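Local structure of PTS system, IIabc component (Clostridium difficile, 3IPJ) at residues K45-V50 / G61-I66. The protein probably passes a phosphoryl group to incoming sugar, perhaps trehalose, as part of a membrane phosphotransferase system, of which this chain is the EIIB domain. Residues are numbered along the deposited sequence; the frame is centred on the assembly and turned at random.
Sequences KKVEKV and GQYQII
V47 overlaps the phenol end of Y63, its CG2 methyl lying 3.5 Å from Y63 OH and 4.1 Å from Y63 CE2, oblique to the ring. The two side chains come from opposite directions, one off the short helix 44-48, the other off strand 62-66. In Y63, CG stands anti to the backbone N (chi1 -161°), which extends the side chain from the strand to the helix. The hydroxyl hydrogen-bonds D44 OD1 and meets the valine methyl only by van der Waals contact, so the tyrosine can be buried with its polar end satisfied while its ring carbons pack against valine. The second V47 branch serves the next inward-facing strand position: CG1 meets I65 CG1 at 4.2 Å. A compact, branched valine suits this spot, since its two methyls divide between tyrosine and isoleucine and it also touches L13 and I16 of helix 5-17. K45 and E48 point away from the strand, where their salt bridge (K45 NZ to E48 OE1, 2.9 Å) can stay hydrated. The contact packs helix 44-48 beside helix 5-17 on the sheet face that carries Y63 and I65, as part of the hydrophobic core of the alpha/beta EIIB domain.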
loop_
_atom_site.group_PDB
_atom_site.type_symbol
_atom_site.label_atom_id
_atom_site.label_comp_id
_atom_site.label_asym_id
_atom_site.label_seq_id
_atom_site.Cartn_x
_atom_site.Cartn_y
_atom_site.Cartn_z
ATOM N N LYS A 45 -0.262 -13.826 5.439
ATOM C CA LYS A 45 -1.000 -13.974 6.709
ATOM C C LYS A 45 -0.716 -12.808 7.646
ATOM O O LYS A 45 -1.588 -12.415 8.418
ATOM C CB LYS A 45 -0.643 -15.288 7.417
ATOM C CG LYS A 45 -0.986 -16.521 6.584
ATOM C CD LYS A 45 -2.378 -16.464 5.836
ATOM C CE LYS A 45 -3.524 -16.755 6.829
ATOM N NZ LYS A 45 -4.828 -16.878 6.129
ATOM N N LYS A 46 0.516 -12.293 7.595
ATOM C CA LYS A 46 0.866 -11.152 8.417
ATOM C C LYS A 46 0.246 -9.892 7.856
ATOM O O LYS A 46 -0.150 -9.002 8.619
ATOM C CB LYS A 46 2.384 -10.928 8.493
ATOM C CG LYS A 46 3.038 -11.419 9.715
ATOM C CD LYS A 46 4.499 -11.627 9.371
ATOM C CE LYS A 46 5.364 -12.076 10.573
ATOM N NZ LYS A 46 6.865 -12.122 10.305
ATOM N N VAL A 47 0.191 -9.784 6.525
ATOM C CA VAL A 47 -0.513 -8.661 5.959
ATOM C C VAL A 47 -1.981 -8.633 6.353
ATOM O O VAL A 47 -2.499 -7.594 6.714
ATOM C CB VAL A 47 -0.397 -8.588 4.423
ATOM C CG1 VAL A 47 -1.148 -7.349 3.953
ATOM C CG2 VAL A 47 1.126 -8.516 4.004
ATOM N N GLU A 48 -2.637 -9.773 6.335
ATOM C CA GLU A 48 -4.050 -9.851 6.586
ATOM C C GLU A 48 -4.386 -9.436 8.013
ATOM O O GLU A 48 -5.499 -8.998 8.282
ATOM C CB GLU A 48 -4.456 -11.300 6.468
ATOM C CG GLU A 48 -4.544 -11.805 5.069
ATOM C CD GLU A 48 -5.083 -13.257 5.024
ATOM O OE1 GLU A 48 -4.869 -13.999 6.048
ATOM O OE2 GLU A 48 -5.746 -13.654 3.993
ATOM N N LYS A 49 -3.431 -9.598 8.931
ATOM C CA LYS A 49 -3.593 -9.257 10.369
ATOM C C LYS A 49 -3.450 -7.755 10.658
ATOM O O LYS A 49 -3.770 -7.333 11.784
ATOM C CB LYS A 49 -2.581 -10.035 11.218
ATOM C CG LYS A 49 -2.963 -11.514 11.310
ATOM C CD LYS A 49 -1.831 -12.358 11.805
ATOM C CE LYS A 49 -2.378 -13.720 12.085
ATOM N NZ LYS A 49 -2.675 -13.890 13.533
ATOM N N VAL A 50 -2.959 -6.953 9.669
ATOM C CA VAL A 50 -2.839 -5.515 9.862
ATOM C C VAL A 50 -4.244 -4.837 10.014
ATOM O O VAL A 50 -5.212 -5.235 9.334
ATOM C CB VAL A 50 -2.018 -4.927 8.716
ATOM C CG1 VAL A 50 -1.900 -3.395 8.865
ATOM C CG2 VAL A 50 -0.608 -5.635 8.681
ATOM N N GLY A 61 1.430 -9.114 -11.177
ATOM C CA GLY A 61 2.478 -8.274 -10.610
ATOM C C GLY A 61 2.013 -7.381 -9.458
ATOM O O GLY A 61 2.847 -6.780 -8.788
ATOM N N GLN A 62 0.705 -7.299 -9.231
ATOM C CA GLN A 62 0.125 -6.387 -8.227
ATOM C C GLN A 62 -0.242 -7.135 -6.946
ATOM O O GLN A 62 -1.107 -8.035 -6.954
ATOM C CB GLN A 62 -1.166 -5.740 -8.753
ATOM C CG GLN A 62 -0.949 -4.665 -9.797
ATOM C CD GLN A 62 -2.266 -3.990 -10.180
ATOM O OE1 GLN A 62 -2.632 -3.884 -11.389
ATOM N NE2 GLN A 62 -2.976 -3.537 -9.187
ATOM N N TYR A 63 0.383 -6.704 -5.844
ATOM C CA TYR A 63 -0.013 -7.126 -4.496
ATOM C C TYR A 63 -1.105 -6.142 -3.955
ATOM O O TYR A 63 -0.817 -4.985 -3.703
ATOM C CB TYR A 63 1.231 -7.114 -3.604
ATOM C CG TYR A 63 1.049 -7.935 -2.356
ATOM C CD1 TYR A 63 1.249 -9.301 -2.388
ATOM C CD2 TYR A 63 0.624 -7.348 -1.152
ATOM C CE1 TYR A 63 1.086 -10.074 -1.260
ATOM C CE2 TYR A 63 0.428 -8.094 -0.001
ATOM C CZ TYR A 63 0.666 -9.459 -0.055
ATOM O OH TYR A 63 0.529 -10.237 1.060
ATOM N N GLN A 64 -2.362 -6.608 -3.798
ATOM C CA GLN A 64 -3.477 -5.721 -3.572
ATOM C C GLN A 64 -3.927 -5.922 -2.110
ATOM O O GLN A 64 -4.140 -7.066 -1.672
ATOM C CB GLN A 64 -4.574 -6.016 -4.564
ATOM C CG GLN A 64 -4.018 -5.987 -5.975
ATOM C CD GLN A 64 -5.104 -6.221 -7.037
ATOM O OE1 GLN A 64 -6.297 -6.227 -6.723
ATOM N NE2 GLN A 64 -4.689 -6.423 -8.304
ATOM N N ILE A 65 -4.036 -4.819 -1.364
ATOM C CA ILE A 65 -4.455 -4.890 0.006
ATOM C C ILE A 65 -5.769 -4.182 0.076
ATOM O O ILE A 65 -5.838 -2.983 -0.217
ATOM C CB ILE A 65 -3.482 -4.136 0.878
ATOM C CG1 ILE A 65 -2.089 -4.798 0.722
ATOM C CG2 ILE A 65 -3.980 -4.046 2.310
ATOM C CD1 ILE A 65 -1.173 -4.002 -0.117
ATOM N N ILE A 66 -6.829 -4.918 0.427
ATOM C CA ILE A 66 -8.163 -4.312 0.446
ATOM C C ILE A 66 -8.325 -3.557 1.776
ATOM O O ILE A 66 -8.269 -4.169 2.850
ATOM C CB ILE A 66 -9.299 -5.316 0.342
ATOM C CG1 ILE A 66 -9.029 -6.364 -0.758
ATOM C CG2 ILE A 66 -10.614 -4.551 0.119
ATOM C CD1 ILE A 66 -10.071 -7.547 -0.763
#